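Local coordinates for F-BAR domain only protein 1 (Danio rerio, PDB 5JP2) that probably acts in an early step of clathrin-mediated endocytosis, with a mu homology domain that binds an Eps15 peptide, at residues B[143-151]-B[277-285]. Sequence-based numbering, arbitrary orientation. Where two conformers were deposited one is given.
Sequences APLLLSAEC and TGKYMAGCS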
loop_
_atom_site.group_PDB
_atom_site.type_symbol
_atom_site.label_atom_id
_atom_site.label_comp_id
_atom_site.label_asym_id
_atom_site.label_seq_id
_atom_site.Cartn_x
_atom_site.Cartn_y
_atom_site.Cartn_z
ATOM N N ALA B 143 -7.810 -9.203 4.126
ATOM C CA ALA B 143 -7.949 -8.689 2.776
ATOM C C ALA B 143 -9.083 -7.693 2.715
ATOM O O ALA B 143 -10.197 -8.014 3.127
ATOM C CB ALA B 143 -8.212 -9.821 1.795
ATOM N N PRO B 144 -8.853 -6.489 2.207
ATOM C CA PRO B 144 -9.925 -5.490 2.197
ATOM C C PRO B 144 -11.079 -5.839 1.280
ATOM O O PRO B 144 -12.218 -5.429 1.536
ATOM C CB PRO B 144 -9.207 -4.221 1.731
ATOM C CG PRO B 144 -8.034 -4.687 1.022
ATOM C CD PRO B 144 -7.604 -5.961 1.652
ATOM N N LEU B 145 -10.832 -6.573 0.215
ATOM C CA LEU B 145 -11.862 -6.896 -0.752
ATOM C C LEU B 145 -11.943 -8.409 -0.880
ATOM O O LEU B 145 -10.965 -9.058 -1.259
ATOM C CB LEU B 145 -11.551 -6.232 -2.089
ATOM C CG LEU B 145 -12.573 -6.395 -3.193
ATOM C CD1 LEU B 145 -13.869 -5.796 -2.783
ATOM C CD2 LEU B 145 -12.078 -5.784 -4.467
ATOM N N LEU B 146 -13.084 -8.966 -0.525
ATOM C CA LEU B 146 -13.294 -10.397 -0.583
ATOM C C LEU B 146 -13.800 -10.771 -1.959
ATOM O O LEU B 146 -14.710 -10.128 -2.473
ATOM C CB LEU B 146 -14.284 -10.840 0.479
ATOM C CG LEU B 146 -13.570 -11.491 1.643
ATOM C CD1 LEU B 146 -12.754 -10.454 2.356
ATOM C CD2 LEU B 146 -14.562 -12.167 2.558
ATOM N N LEU B 147 -13.192 -11.792 -2.556
ATOM C CA LEU B 147 -13.543 -12.252 -3.889
ATOM C C LEU B 147 -13.988 -13.707 -3.860
ATOM O O LEU B 147 -13.380 -14.534 -3.180
ATOM C CB LEU B 147 -12.366 -12.129 -4.847
ATOM C CG LEU B 147 -11.648 -10.798 -4.913
ATOM C CD1 LEU B 147 -10.591 -10.853 -5.965
ATOM C CD2 LEU B 147 -12.625 -9.689 -5.161
ATOM N N SER B 148 -15.055 -14.013 -4.592
ATOM C CA SER B 148 -15.461 -15.392 -4.844
ATOM C C SER B 148 -15.800 -15.558 -6.313
ATOM O O SER B 148 -16.786 -14.989 -6.788
ATOM C CB SER B 148 -16.653 -15.782 -3.981
ATOM O OG SER B 148 -17.049 -17.105 -4.258
ATOM N N ALA B 149 -14.999 -16.348 -7.019
ATOM C CA ALA B 149 -15.202 -16.647 -8.425
ATOM C C ALA B 149 -15.683 -18.083 -8.613
ATOM O O ALA B 149 -15.313 -18.983 -7.863
ATOM C CB ALA B 149 -13.920 -16.427 -9.221
ATOM N N GLU B 150 -16.526 -18.278 -9.620
ATOM C CA GLU B 150 -17.071 -19.581 -9.969
ATOM C C GLU B 150 -17.003 -19.739 -11.476
ATOM O O GLU B 150 -17.055 -18.758 -12.212
ATOM C CB GLU B 150 -18.519 -19.730 -9.491
ATOM C CG GLU B 150 -18.673 -19.723 -7.985
ATOM C CD GLU B 150 -20.117 -19.801 -7.542
ATOM O OE1 GLU B 150 -20.368 -19.756 -6.319
ATOM O OE2 GLU B 150 -21.004 -19.878 -8.414
ATOM N N CYS B 151 -16.895 -20.984 -11.929
ATOM C CA CYS B 151 -16.757 -21.267 -13.349
ATOM C C CYS B 151 -17.549 -22.510 -13.720
ATOM O O CYS B 151 -17.591 -23.480 -12.958
ATOM C CB CYS B 151 -15.289 -21.459 -13.729
ATOM S SG CYS B 151 -14.976 -21.432 -15.491
ATOM N N THR B 277 -2.948 -2.548 -4.908
ATOM C CA THR B 277 -2.881 -3.964 -5.198
ATOM C C THR B 277 -1.607 -4.280 -5.962
ATOM O O THR B 277 -1.160 -3.509 -6.806
ATOM C CB THR B 277 -4.069 -4.426 -6.034
ATOM O OG1 THR B 277 -4.219 -3.583 -7.165
ATOM C CG2 THR B 277 -5.305 -4.427 -5.249
ATOM N N GLY B 278 -1.018 -5.411 -5.643
ATOM C CA GLY B 278 -0.061 -6.041 -6.516
ATOM C C GLY B 278 -0.823 -7.029 -7.382
ATOM O O GLY B 278 -1.711 -6.643 -8.144
ATOM N N LYS B 279 -0.400 -8.281 -7.362
ATOM C CA LYS B 279 -1.200 -9.365 -7.911
ATOM C C LYS B 279 -2.288 -9.743 -6.915
ATOM O O LYS B 279 -1.997 -10.269 -5.840
ATOM C CB LYS B 279 -0.295 -10.547 -8.239
ATOM C CG LYS B 279 -0.943 -11.631 -9.057
ATOM C CD LYS B 279 0.073 -12.695 -9.467
ATOM C CE LYS B 279 0.568 -13.473 -8.266
ATOM N NZ LYS B 279 1.689 -14.385 -8.608
ATOM N N TYR B 280 -3.542 -9.523 -7.284
ATOM C CA TYR B 280 -4.659 -9.699 -6.363
ATOM C C TYR B 280 -5.730 -10.475 -7.112
ATOM O O TYR B 280 -6.415 -9.909 -7.962
ATOM C CB TYR B 280 -5.156 -8.328 -5.896
ATOM C CG TYR B 280 -5.999 -8.286 -4.659
ATOM C CD1 TYR B 280 -7.337 -8.618 -4.707
ATOM C CD2 TYR B 280 -5.472 -7.870 -3.446
ATOM C CE1 TYR B 280 -8.114 -8.575 -3.598
ATOM C CE2 TYR B 280 -6.259 -7.804 -2.312
ATOM C CZ TYR B 280 -7.579 -8.151 -2.398
ATOM O OH TYR B 280 -8.380 -8.115 -1.292
ATOM N N MET B 281 -5.921 -11.750 -6.764
ATOM C CA MET B 281 -6.510 -12.699 -7.706
ATOM C C MET B 281 -7.584 -13.573 -7.078
ATOM O O MET B 281 -7.525 -13.926 -5.905
ATOM C CB MET B 281 -5.475 -13.658 -8.301
ATOM C CG MET B 281 -4.176 -13.070 -8.722
ATOM S SD MET B 281 -4.240 -12.033 -10.157
ATOM C CE MET B 281 -4.588 -13.198 -11.454
ATOM N N ALA B 282 -8.554 -13.943 -7.902
ATOM C CA ALA B 282 -9.573 -14.923 -7.554
ATOM C C ALA B 282 -9.562 -16.016 -8.604
ATOM O O ALA B 282 -9.713 -15.731 -9.792
ATOM C CB ALA B 282 -10.959 -14.298 -7.473
ATOM N N GLY B 283 -9.341 -17.249 -8.176
ATOM C CA GLY B 283 -9.453 -18.399 -9.043
ATOM C C GLY B 283 -10.755 -19.140 -8.812
ATOM O O GLY B 283 -11.403 -18.981 -7.787
ATOM N N CYS B 284 -11.140 -19.960 -9.785
ATOM C CA CYS B 284 -12.373 -20.729 -9.694
ATOM C C CYS B 284 -12.124 -22.174 -10.090
ATOM O O CYS B 284 -11.240 -22.471 -10.895
ATOM C CB CYS B 284 -13.478 -20.130 -10.572
ATOM S SG CYS B 284 -12.931 -19.544 -12.170
ATOM N N SER B 285 -12.910 -23.071 -9.505
ATOM C CA SER B 285 -12.788 -24.495 -9.784
ATOM C C SER B 285 -13.787 -24.921 -10.853
ATOM O O SER B 285 -14.959 -24.546 -10.802
ATOM C CB SER B 285 -13.006 -25.318 -8.519
ATOM O OG SER B 285 -14.376 -25.328 -8.170
HETATM O O HOH W 1 -12.265 -17.303 -5.852
#
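Tyr280 supplies the direct hydrogen bond between the two segments: its OH donates to Leu145 O at 2.8 Å. The C=O···OH angle of 125°, with the donor in the carbonyl plane, places it on a lone pair. CG lies anti to the backbone N (chi1 -162°), carrying the ring across the gap between the strands and setting the hydroxyl beside Ala143 CB and Pro144 CD, the latter 3.7 Å from OH. A phenylalanine in its place would probably leave the buried Leu145 O without this donor.

Apolar packing continues along the strands. Leu147 CD1 meets the edge of the Tyr280 ring, 4.1 Å from CE1, while Phe247 makes an edge-to-face contact with the same ring. Leu147 CB abuts Ala282 CB at 3.7 Å, and Ala149 CB lies between Ala282 CB and Cys284 CB.

A water bridges the backbones, accepting from Ala149 N and standing 2.7 Å from Gly283 O, with several acceptors competing for its protons.

Cys151 and Cys284 form a disulfide in this crystal structure, but both are poorly ordered and have alternate conformers; in one pair of conformers Cys151 SG and Cys284 SG stand 4.3 Å apart, too far for that bond.

Strands 145-151 and 280-283 belong to different sheets, and their directions differ by 37°. CA separations narrow from 9.6 Å at Leu145 and Tyr280 to 4.8 Å at Glu150 and Cys284, so the two segments draw together toward their C-terminal ends. The chemistry thus implies a sandwich interface within the mu homology domain: small side chains suit the segments' closer end, the tyrosine spans their wider one, and the cysteines are consistent with a disulfide not closed in every copy.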